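Local coordinates for hypothetical protein PH0823 (Pyrococcus horikoshii, PDB 2DUM), which is of unknown function but belongs to the universal stress protein A family and folds as a parallel-sheet alpha/beta domain, at residues A[24-29]-A[88-93]; A[7-12]-A[119-124]; A[78-83]-A[98-103]; A[36-41]-A[82-87]. All blocks are in the same frame, centred on the assembly; numbering follows the deposited sequence.

Overall arrangement
Read from the N terminus, the chain places strand 7-11 at the centre of a five-stranded parallel sheet, and interaction 2 joins it to strand 120-124, closing a loop that contains the other three contacts. Interaction 1 comes next, bringing the end of helix 16-28 against the end of helix 69-90. Nested inside its loop is interaction 4, which lays helix 69-90 on strand 35-43. Interaction 3 starts on the same helix, sharing Glu82 and Lys83 with interaction 4, and reaches forward to strand 95-103; it crosses interaction 1, since their segments alternate. Helix 69-90 thus links three of the contacts, while interactions 2, 3 and 4 all reach one sheet.

Interaction 1 (A[24-29]-A[88-93])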
# COMPACT_ATOMS: atom_id res chain seq x y z
N VAL A 24 -8.79 -8.97 -7.98
CA VAL A 24 -9.12 -7.70 -7.41
C VAL A 24 -8.31 -6.64 -8.12
O VAL A 24 -8.90 -5.65 -8.49
CB VAL A 24 -8.82 -7.66 -5.94
CG1 VAL A 24 -9.49 -6.52 -5.35
CG2 VAL A 24 -9.27 -8.94 -5.32
N PHE A 25 -7.00 -6.83 -8.37
CA PHE A 25 -6.25 -5.79 -9.01
C PHE A 25 -6.86 -5.62 -10.32
O PHE A 25 -7.10 -4.49 -10.76
CB PHE A 25 -4.84 -6.16 -9.22
CG PHE A 25 -3.98 -5.01 -9.68
CD1 PHE A 25 -3.68 -3.96 -8.84
CD2 PHE A 25 -3.42 -4.96 -10.94
CE1 PHE A 25 -2.89 -2.89 -9.26
CE2 PHE A 25 -2.59 -3.85 -11.35
CZ PHE A 25 -2.36 -2.82 -10.51
N GLU A 26 -7.20 -6.75 -10.94
CA GLU A 26 -7.74 -6.75 -12.31
C GLU A 26 -9.00 -5.94 -12.43
O GLU A 26 -9.10 -5.13 -13.34
CB GLU A 26 -7.94 -8.17 -12.82
CG GLU A 26 -9.12 -8.35 -13.86
CD GLU A 26 -8.72 -7.98 -15.33
OE1 GLU A 26 -9.08 -6.84 -15.76
OE2 GLU A 26 -8.04 -8.82 -16.03
N LYS A 27 -9.93 -6.13 -11.46
CA LYS A 27 -11.22 -5.32 -11.36
C LYS A 27 -11.12 -3.88 -10.85
O LYS A 27 -11.57 -2.94 -11.51
CB LYS A 27 -12.32 -6.04 -10.60
CG LYS A 27 -13.69 -5.86 -11.32
CD LYS A 27 -13.83 -4.49 -12.27
CE LYS A 27 -15.30 -3.84 -12.48
NZ LYS A 27 -15.69 -2.77 -11.40
N ARG A 28 -10.48 -3.73 -9.69
CA ARG A 28 -10.09 -2.44 -9.13
C ARG A 28 -9.33 -1.59 -10.07
O ARG A 28 -9.73 -0.47 -10.30
CB ARG A 28 -9.26 -2.64 -7.87
CG ARG A 28 -10.02 -3.38 -6.83
CD ARG A 28 -9.53 -3.14 -5.45
NE ARG A 28 -10.65 -2.85 -4.52
CZ ARG A 28 -11.16 -1.63 -4.30
NH1 ARG A 28 -12.15 -1.49 -3.43
NH2 ARG A 28 -10.70 -0.55 -4.97
N ASN A 29 -8.24 -2.13 -10.64
CA ASN A 29 -7.30 -1.29 -11.46
C ASN A 29 -7.58 -1.17 -12.91
O ASN A 29 -7.84 -2.22 -13.58
CB ASN A 29 -5.85 -1.77 -11.40
CG ASN A 29 -4.93 -0.93 -12.26
OD1 ASN A 29 -4.91 0.30 -12.15
ND2 ASN A 29 -4.15 -1.58 -13.11
N LYS A 88 0.15 -10.60 -16.43
CA LYS A 88 0.53 -9.59 -17.34
C LYS A 88 -0.76 -8.98 -17.80
O LYS A 88 -0.94 -7.76 -17.88
CB LYS A 88 1.26 -10.25 -18.51
CG LYS A 88 1.74 -9.21 -19.55
CD LYS A 88 2.59 -9.77 -20.71
CE LYS A 88 2.82 -8.65 -21.72
NZ LYS A 88 3.72 -9.09 -22.85
N ARG A 89 -1.69 -9.88 -18.04
CA ARG A 89 -2.98 -9.51 -18.59
C ARG A 89 -3.90 -8.85 -17.59
O ARG A 89 -4.80 -8.10 -17.99
CB ARG A 89 -3.69 -10.75 -19.15
CG ARG A 89 -4.69 -10.46 -20.24
CD ARG A 89 -5.37 -11.69 -20.77
NE ARG A 89 -6.61 -11.17 -21.32
CZ ARG A 89 -7.79 -11.18 -20.70
NH1 ARG A 89 -7.87 -11.78 -19.51
NH2 ARG A 89 -8.88 -10.61 -21.25
N ALA A 90 -3.72 -9.13 -16.30
CA ALA A 90 -4.52 -8.40 -15.28
C ALA A 90 -3.96 -7.01 -14.90
O ALA A 90 -4.63 -5.97 -14.93
CB ALA A 90 -4.67 -9.26 -14.04
N PHE A 91 -2.70 -7.00 -14.54
CA PHE A 91 -2.05 -5.73 -14.37
C PHE A 91 -2.13 -4.81 -15.53
O PHE A 91 -1.78 -3.65 -15.36
CB PHE A 91 -0.66 -5.99 -13.95
CG PHE A 91 -0.65 -6.65 -12.67
CD1 PHE A 91 -1.38 -7.84 -12.53
CD2 PHE A 91 -0.12 -6.03 -11.55
CE1 PHE A 91 -1.48 -8.42 -11.29
CE2 PHE A 91 -0.19 -6.60 -10.35
CZ PHE A 91 -0.87 -7.79 -10.20
N ARG A 92 -2.59 -5.34 -16.68
CA ARG A 92 -2.64 -4.59 -17.89
C ARG A 92 -1.27 -4.08 -18.10
O ARG A 92 -1.05 -2.97 -18.40
CB ARG A 92 -3.61 -3.42 -17.78
CG ARG A 92 -4.87 -3.95 -17.34
CD ARG A 92 -5.60 -3.07 -16.43
NE ARG A 92 -6.78 -2.66 -17.17
CZ ARG A 92 -7.97 -3.31 -17.16
NH1 ARG A 92 -8.98 -2.83 -17.90
NH2 ARG A 92 -8.16 -4.41 -16.43
N ALA A 93 -0.36 -4.99 -18.02
CA ALA A 93 1.05 -4.75 -18.01
C ALA A 93 1.58 -4.63 -19.46
O ALA A 93 1.20 -5.44 -20.30
CB ALA A 93 1.66 -6.01 -17.31
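The rings of Phe25 and Phe91 form an offset stack, centroids 4.3 Å apart and planes inclined by 29°. Phe25 presents one face to CE2 of Phe91, which lies toward its rim, and the opposite face to CB of Asn29; CA of Phe91 sits at its edge. In return, CD2 of Phe25 stands over the centre of the Phe91 ring. The guanidinium of Arg92 is the second flat group: the backbone O of Asn29 lies over one face, and OE1 of Glu26 reaches its edge. Arg92 NH2 and Glu26 OE1 make a salt bridge at 2.7 Å, but the hydrogen bond within it is weak, bent to 116° at the hydrogen, with the two charged planes nearly perpendicular. A bend at chi2 (83°) turns the Glu26 carboxylate across to Arg92, while its CB packs on CB of Ala90 at 3.7 Å. The Asn29 amide takes its stronger bond elsewhere, OD1 accepting from Met31 N. Phe91 also meets Phe10 edge-to-face, carrying the stack toward the sheet. A serine in place of Phe91 would probably leave one face of Phe25 without its stacking partner and open a gap beside Phe10. The pairing of the ends of helices 16-28 and 69-90, each leading into a strand, is characteristic of a Rossmann-like alpha/beta domain in which neighbouring crossover helices pack together.

Interaction 2 (A[7-12]-A[119-124]); sequences KVLFPT and SLIILP
Ile122 meets strand 7-11 with both its branches, and its first torsion decides which goes where. With chi1 at -76°, CG1 lies anti to the carbonyl carbon and carries CD1 to CG2 of Val8, while CG2, anti to the backbone N, comes up to the edge of the Phe10 ring, 3.6 Å from its CD2. Val8 turns its other methyl, CG1, to CB of Leu120, the two side chains lying alongside each other. On the other face of the sheet Leu9 and Ile121 point the same way, and CD1 of Ile121 extends further, to CD of Pro11 at 3.7 Å. CD1 of Leu123 approaches the same proline ring. Between these faces runs the parallel backbone pairing: Leu9 N donates to Leu120 O at 3.0 Å, and Ile122 N donates to Leu9 O at 2.8 Å. Near its start, Ser119 OG accepts from Lys7 N (2.9 Å) and is also bonded to Met4 O, so two backbone atoms hold this buried hydroxyl. The pairing changes character at Pro11, which has no N-H to offer Ile122 O; that oxygen instead receives a CA-H contact from Phe10, at 3.4 Å from CA. Pro124 likewise brings CD, not an N-H, toward Pro11 O. The chemistry implies two strands tied by N-H bonds around Lys7 and Leu9 and joined by apolar packing throughout, the two prolines ending that N-H pairing.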
# COMPACT_ATOMS: atom_id res chain seq x y z
N LYS A 7 7.30 -0.59 -12.68
CA LYS A 7 7.88 -1.88 -12.53
C LYS A 7 7.40 -2.54 -11.23
O LYS A 7 8.10 -2.75 -10.26
CB LYS A 7 9.38 -1.75 -12.60
CG LYS A 7 10.11 -3.16 -12.56
CD LYS A 7 11.56 -2.98 -12.13
CE LYS A 7 12.46 -2.56 -13.28
NZ LYS A 7 13.24 -3.83 -13.62
N VAL A 8 6.16 -2.85 -11.13
CA VAL A 8 5.76 -3.29 -9.83
C VAL A 8 6.22 -4.70 -9.61
O VAL A 8 6.43 -5.44 -10.60
CB VAL A 8 4.24 -3.17 -9.72
CG1 VAL A 8 3.83 -1.88 -10.38
CG2 VAL A 8 3.52 -4.43 -10.33
N LEU A 9 6.38 -5.09 -8.33
CA LEU A 9 6.77 -6.48 -8.03
C LEU A 9 5.63 -7.01 -7.29
O LEU A 9 4.93 -6.26 -6.57
CB LEU A 9 7.95 -6.49 -7.07
CG LEU A 9 8.74 -7.63 -6.39
CD1 LEU A 9 7.90 -8.42 -5.58
CD2 LEU A 9 9.40 -8.55 -7.38
N PHE A 10 5.46 -8.30 -7.37
CA PHE A 10 4.25 -8.86 -6.92
C PHE A 10 4.58 -10.27 -6.66
O PHE A 10 4.77 -11.03 -7.59
CB PHE A 10 3.23 -8.81 -8.06
CG PHE A 10 2.03 -9.59 -7.78
CD1 PHE A 10 1.98 -10.91 -8.08
CD2 PHE A 10 1.00 -9.05 -7.10
CE1 PHE A 10 0.93 -11.67 -7.78
CE2 PHE A 10 -0.10 -9.83 -6.77
CZ PHE A 10 -0.11 -11.16 -7.13
N PRO A 11 4.76 -10.61 -5.42
CA PRO A 11 4.85 -11.93 -4.86
C PRO A 11 3.58 -12.76 -4.82
O PRO A 11 2.57 -12.36 -4.19
CB PRO A 11 5.28 -11.65 -3.47
CG PRO A 11 6.06 -10.29 -3.66
CD PRO A 11 5.09 -9.59 -4.42
N THR A 12 3.67 -13.93 -5.48
CA THR A 12 2.63 -14.96 -5.42
C THR A 12 2.93 -16.15 -4.56
O THR A 12 3.95 -16.82 -4.65
CB THR A 12 2.13 -15.53 -6.78
OG1 THR A 12 1.26 -16.66 -6.53
CG2 THR A 12 3.31 -15.97 -7.67
N SER A 119 9.43 -0.02 -8.72
CA SER A 119 8.70 1.21 -8.41
C SER A 119 7.84 1.04 -7.21
O SER A 119 7.72 1.99 -6.46
CB SER A 119 7.81 1.65 -9.58
OG SER A 119 7.05 0.55 -9.98
N LEU A 120 7.28 -0.15 -7.05
CA LEU A 120 6.28 -0.47 -6.10
C LEU A 120 6.43 -1.90 -5.74
O LEU A 120 6.89 -2.70 -6.56
CB LEU A 120 4.92 -0.36 -6.74
CG LEU A 120 3.73 -0.54 -5.80
CD1 LEU A 120 3.86 0.23 -4.50
CD2 LEU A 120 2.49 -0.02 -6.40
N ILE A 121 6.01 -2.27 -4.52
CA ILE A 121 5.65 -3.68 -4.31
C ILE A 121 4.17 -3.84 -4.04
O ILE A 121 3.60 -2.98 -3.36
CB ILE A 121 6.62 -4.58 -3.42
CG1 ILE A 121 5.79 -5.28 -2.40
CG2 ILE A 121 7.67 -3.86 -2.65
CD1 ILE A 121 6.05 -6.74 -2.30
N ILE A 122 3.55 -4.86 -4.62
CA ILE A 122 2.13 -5.10 -4.44
C ILE A 122 2.03 -6.41 -3.81
O ILE A 122 2.67 -7.33 -4.29
CB ILE A 122 1.42 -5.30 -5.76
CG1 ILE A 122 1.24 -3.96 -6.47
CG2 ILE A 122 0.04 -5.89 -5.57
CD1 ILE A 122 1.21 -4.11 -7.97
N LEU A 123 1.19 -6.49 -2.78
CA LEU A 123 0.93 -7.68 -1.94
C LEU A 123 -0.55 -7.90 -1.65
O LEU A 123 -1.30 -6.91 -1.42
CB LEU A 123 1.43 -7.44 -0.54
CG LEU A 123 2.81 -7.62 -0.06
CD1 LEU A 123 3.36 -8.40 -1.18
CD2 LEU A 123 3.46 -6.27 0.06
N PRO A 124 -0.96 -9.18 -1.52
CA PRO A 124 -2.31 -9.46 -1.05
C PRO A 124 -2.31 -9.27 0.44
O PRO A 124 -1.25 -9.52 1.06
CB PRO A 124 -2.49 -10.97 -1.39
CG PRO A 124 -1.31 -11.35 -2.18
CD PRO A 124 -0.23 -10.43 -1.78

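Interaction 3 (A[78-83]-A[98-103]); sequences RKLQEK and TIIRFG
Leu80 reaches from helix 69-90 toward Thr98 and Ile100 on strand 95-103, and its CD1 does most of the touching. That methyl comes against CG2 of Thr98 and against CD1 of Ile100; at the resolution of the model the exact spacing of these methyls is doubtful, but the neighbourhood is clear. Thr98 turns CG2, and not its hydroxyl, to the leucine: with chi1 at 53° CG2 lies anti to the carbonyl carbon. At the margin, CG of Gln81 passes CG2 of the same threonine at 4.2 Å. No hydrogen bond spans the two segments, so the contact is apolar and has no directional bond to fix it.

Further out, Leu80 also packs on Leu38 of the neighbouring strand and on Thr12 and Phe14, while Thr98 rests on Ala84 and Ile100 on Ala76, so the two strand residues meet the helix about two turns apart. The strand itself is set by backbone bonds from Ile99 and Arg101 to His40. Ile99 faces helix 105-115 through Val112, and Arg101 forms salt bridges with Glu108 and Glu115 of that helix.

The axes of the two short segments run at 159°, close to antiparallel, with a closest approach of 9.1 Å. A helix returning against a strand in this way is the second half of a beta-alpha-beta crossover, here from strand 35-43 through helix 69-90 to strand 95-103, an outermost strand of the parallel sheet within this chain.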
# COMPACT_ATOMS: atom_id res chain seq x y z
N ARG A 78 6.42 -24.19 -13.24
CA ARG A 78 5.23 -24.85 -13.77
C ARG A 78 4.13 -23.79 -13.76
O ARG A 78 3.86 -23.12 -14.77
CB ARG A 78 4.82 -26.08 -12.89
CG ARG A 78 4.40 -27.50 -13.53
CD ARG A 78 3.68 -27.39 -14.85
NE ARG A 78 4.64 -27.02 -15.93
CZ ARG A 78 4.42 -26.19 -16.99
NH1 ARG A 78 3.23 -25.56 -17.18
NH2 ARG A 78 5.42 -25.97 -17.88
N LYS A 79 3.55 -23.62 -12.57
CA LYS A 79 2.38 -22.75 -12.40
C LYS A 79 2.74 -21.28 -12.58
O LYS A 79 1.86 -20.45 -12.78
CB LYS A 79 1.69 -22.99 -11.04
CG LYS A 79 2.44 -23.78 -10.00
CD LYS A 79 1.49 -23.98 -8.81
CE LYS A 79 2.06 -24.95 -7.78
NZ LYS A 79 2.81 -26.07 -8.48
N LEU A 80 4.04 -21.00 -12.52
CA LEU A 80 4.52 -19.67 -12.35
C LEU A 80 4.64 -19.24 -13.71
O LEU A 80 4.07 -18.28 -14.10
CB LEU A 80 5.91 -19.70 -11.74
CG LEU A 80 6.44 -18.49 -10.96
CD1 LEU A 80 7.42 -17.75 -11.79
CD2 LEU A 80 5.29 -17.60 -10.55
N GLN A 81 5.38 -20.01 -14.46
CA GLN A 81 5.68 -19.53 -15.77
C GLN A 81 4.46 -19.69 -16.67
O GLN A 81 4.37 -19.15 -17.77
CB GLN A 81 7.02 -20.06 -16.34
CG GLN A 81 7.68 -19.06 -17.39
CD GLN A 81 6.89 -18.92 -18.81
OE1 GLN A 81 6.90 -19.88 -19.65
NE2 GLN A 81 6.23 -17.73 -19.04
N GLU A 82 3.43 -20.31 -16.17
CA GLU A 82 2.26 -20.17 -16.97
C GLU A 82 1.28 -19.08 -16.44
O GLU A 82 0.56 -18.51 -17.23
CB GLU A 82 1.67 -21.55 -17.27
CG GLU A 82 1.06 -22.27 -16.02
CD GLU A 82 -0.43 -21.84 -15.75
OE1 GLU A 82 -1.36 -22.70 -15.94
OE2 GLU A 82 -0.64 -20.65 -15.38
N LYS A 83 1.30 -18.77 -15.15
CA LYS A 83 0.51 -17.68 -14.52
C LYS A 83 1.19 -16.36 -14.83
O LYS A 83 0.74 -15.30 -14.48
CB LYS A 83 0.48 -17.89 -12.99
CG LYS A 83 -0.17 -16.84 -12.11
CD LYS A 83 0.13 -17.07 -10.59
CE LYS A 83 -0.44 -15.90 -9.56
NZ LYS A 83 -0.78 -16.12 -8.00
N THR A 98 9.54 -13.54 -14.57
CA THR A 98 9.46 -14.45 -13.45
C THR A 98 10.79 -14.36 -12.69
O THR A 98 11.82 -14.05 -13.27
CB THR A 98 9.16 -15.86 -13.94
OG1 THR A 98 10.12 -16.20 -14.95
CG2 THR A 98 7.70 -15.97 -14.51
N ILE A 99 10.71 -14.51 -11.36
CA ILE A 99 11.84 -14.87 -10.58
C ILE A 99 11.37 -15.85 -9.51
O ILE A 99 10.23 -15.77 -9.01
CB ILE A 99 12.41 -13.71 -9.86
CG1 ILE A 99 12.71 -12.53 -10.77
CG2 ILE A 99 13.69 -14.10 -9.27
CD1 ILE A 99 13.25 -11.38 -9.96
N ILE A 100 12.26 -16.77 -9.17
CA ILE A 100 12.06 -17.89 -8.25
C ILE A 100 13.31 -17.77 -7.41
O ILE A 100 14.44 -17.82 -7.98
CB ILE A 100 12.23 -19.26 -8.95
CG1 ILE A 100 10.90 -19.86 -9.44
CG2 ILE A 100 12.62 -20.29 -8.00
CD1 ILE A 100 10.02 -19.04 -10.56
N ARG A 101 13.12 -17.60 -6.09
CA ARG A 101 14.24 -17.62 -5.18
C ARG A 101 13.88 -18.60 -4.11
O ARG A 101 12.71 -18.89 -3.94
CB ARG A 101 14.47 -16.24 -4.59
CG ARG A 101 14.42 -15.05 -5.59
CD ARG A 101 15.57 -14.97 -6.56
NE ARG A 101 16.42 -13.81 -6.30
CZ ARG A 101 16.65 -13.22 -5.10
NH1 ARG A 101 17.47 -12.15 -5.05
NH2 ARG A 101 16.07 -13.67 -3.95
N PHE A 102 14.90 -19.15 -3.43
CA PHE A 102 14.72 -19.92 -2.15
C PHE A 102 14.86 -19.04 -0.94
O PHE A 102 15.64 -18.09 -0.96
CB PHE A 102 15.72 -21.09 -2.06
CG PHE A 102 15.44 -22.10 -3.06
CD1 PHE A 102 16.16 -22.12 -4.26
CD2 PHE A 102 14.32 -22.92 -2.92
CE1 PHE A 102 15.82 -23.03 -5.31
CE2 PHE A 102 13.95 -23.81 -3.95
CZ PHE A 102 14.70 -23.88 -5.16
N GLY A 103 14.15 -19.33 0.13
CA GLY A 103 14.51 -18.55 1.33
C GLY A 103 13.39 -18.21 2.25
O GLY A 103 12.39 -18.95 2.33

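Interaction 4 (A[36-41]-A[82-87]); sequences VILLHV and EKAEEV
Leu38 and Ala84 mark the nearest backbone approach, their CA atoms 7.0 Å apart, where strand 36-41 and helix 82-87 pass at 141° with their axes 9.6 Å apart at the closest. Leu38 divides its branches between two turns of the helix. CD2 lies over the backbone of Ala84, 3.7 Å from its CA, and extends toward Lys83 O at 3.9 Å. CD1 reaches both methyls of Val87, meeting CG2 at 4.0 Å. Holding CG anti to the backbone N (chi1 -178°) sends the isobutyl group out from the strand to the helix, where its fork straddles the two partners. Val36, two residues earlier on the same face, adds CG2 against CG1 of Val87 at 4.1 Å, so that this valine is touched from two points on the strand. An alanine at Leu38 would remove both methyls and is likely to leave Val87 and the backbone at Ala84 facing a gap. No hydrogen bond crosses the contact; the Lys83 chain runs nearly extended past it to bond Thr12 OG1 through NZ and to meet Tyr19 in a cation-pi contact. Behind this helix-facing row, Ile37 and Leu39 lie against strand 95-103, and Leu39 and Val41 touch helix 105-115. Strand 35-43 is flanked in the sheet by strands 7-11 and 95-103, and lies between helix 69-90 on one face and helix 105-115 on the other.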
# COMPACT_ATOMS: atom_id res chain seq x y z
N VAL A 36 5.76 -6.10 -14.74
CA VAL A 36 5.60 -6.74 -13.40
C VAL A 36 6.56 -7.97 -13.15
O VAL A 36 6.69 -8.87 -13.96
CB VAL A 36 4.10 -7.09 -13.11
CG1 VAL A 36 3.44 -7.27 -14.36
CG2 VAL A 36 3.93 -8.36 -12.22
N ILE A 37 7.25 -8.04 -12.03
CA ILE A 37 8.00 -9.22 -11.84
C ILE A 37 7.16 -10.05 -10.90
O ILE A 37 6.84 -9.66 -9.78
CB ILE A 37 9.29 -8.86 -11.16
CG1 ILE A 37 10.03 -7.87 -11.98
CG2 ILE A 37 10.15 -10.06 -10.79
CD1 ILE A 37 10.60 -6.79 -11.07
N LEU A 38 6.82 -11.21 -11.35
CA LEU A 38 5.99 -12.06 -10.61
C LEU A 38 6.89 -12.97 -9.77
O LEU A 38 7.28 -14.01 -10.26
CB LEU A 38 5.33 -12.86 -11.67
CG LEU A 38 4.33 -13.85 -11.24
CD1 LEU A 38 3.17 -12.96 -10.80
CD2 LEU A 38 4.04 -14.74 -12.49
N LEU A 39 7.22 -12.63 -8.53
CA LEU A 39 8.15 -13.44 -7.69
C LEU A 39 7.49 -14.58 -6.97
O LEU A 39 6.31 -14.55 -6.72
CB LEU A 39 8.74 -12.57 -6.63
CG LEU A 39 9.92 -13.16 -5.89
CD1 LEU A 39 10.75 -13.92 -6.83
CD2 LEU A 39 10.77 -12.08 -5.32
N HIS A 40 8.27 -15.62 -6.68
CA HIS A 40 7.82 -16.75 -5.81
C HIS A 40 8.96 -17.29 -5.03
O HIS A 40 9.95 -17.79 -5.62
CB HIS A 40 7.30 -17.95 -6.57
CG HIS A 40 6.91 -19.08 -5.68
ND1 HIS A 40 6.01 -18.93 -4.66
CD2 HIS A 40 7.31 -20.38 -5.63
CE1 HIS A 40 5.84 -20.09 -4.03
NE2 HIS A 40 6.63 -20.99 -4.60
N VAL A 41 8.84 -17.22 -3.71
CA VAL A 41 9.98 -17.55 -2.95
C VAL A 41 9.62 -18.81 -2.35
O VAL A 41 8.85 -18.81 -1.44
CB VAL A 41 10.19 -16.64 -1.79
CG1 VAL A 41 11.56 -16.90 -1.21
CG2 VAL A 41 10.06 -15.30 -2.23
N GLU A 82 3.43 -20.31 -16.17
CA GLU A 82 2.26 -20.17 -16.97
C GLU A 82 1.28 -19.08 -16.44
O GLU A 82 0.56 -18.51 -17.23
CB GLU A 82 1.67 -21.55 -17.27
CG GLU A 82 1.06 -22.27 -16.02
CD GLU A 82 -0.43 -21.84 -15.75
OE1 GLU A 82 -1.36 -22.70 -15.94
OE2 GLU A 82 -0.64 -20.65 -15.38
N LYS A 83 1.30 -18.77 -15.15
CA LYS A 83 0.51 -17.68 -14.52
C LYS A 83 1.19 -16.36 -14.83
O LYS A 83 0.74 -15.30 -14.48
CB LYS A 83 0.48 -17.89 -12.99
CG LYS A 83 -0.17 -16.84 -12.11
CD LYS A 83 0.13 -17.07 -10.59
CE LYS A 83 -0.44 -15.90 -9.56
NZ LYS A 83 -0.78 -16.12 -8.00
N ALA A 84 2.36 -16.48 -15.45
CA ALA A 84 3.11 -15.36 -16.01
C ALA A 84 2.19 -14.64 -16.90
O ALA A 84 2.09 -13.44 -16.83
CB ALA A 84 4.27 -15.83 -16.84
N GLU A 85 1.51 -15.36 -17.76
CA GLU A 85 0.79 -14.67 -18.82
C GLU A 85 -0.66 -14.22 -18.50
O GLU A 85 -1.21 -13.45 -19.28
CB GLU A 85 0.96 -15.39 -20.18
CG GLU A 85 0.62 -14.53 -21.47
CD GLU A 85 1.65 -13.40 -21.91
OE1 GLU A 85 2.94 -13.55 -21.80
OE2 GLU A 85 1.12 -12.34 -22.40
N GLU A 86 -1.25 -14.61 -17.38
CA GLU A 86 -2.55 -14.00 -17.00
C GLU A 86 -2.44 -12.77 -15.99
O GLU A 86 -3.23 -11.78 -15.99
CB GLU A 86 -3.60 -15.08 -16.64
CG GLU A 86 -4.40 -14.92 -15.31
CD GLU A 86 -3.86 -15.72 -14.08
OE1 GLU A 86 -2.79 -16.37 -14.18
OE2 GLU A 86 -4.52 -15.69 -12.98
N VAL A 87 -1.41 -12.80 -15.17
CA VAL A 87 -1.02 -11.58 -14.49
C VAL A 87 -0.67 -10.35 -15.42
O VAL A 87 -1.13 -9.22 -15.21
CB VAL A 87 0.09 -11.91 -13.55
CG1 VAL A 87 0.57 -10.64 -12.86
CG2 VAL A 87 -0.40 -12.98 -12.64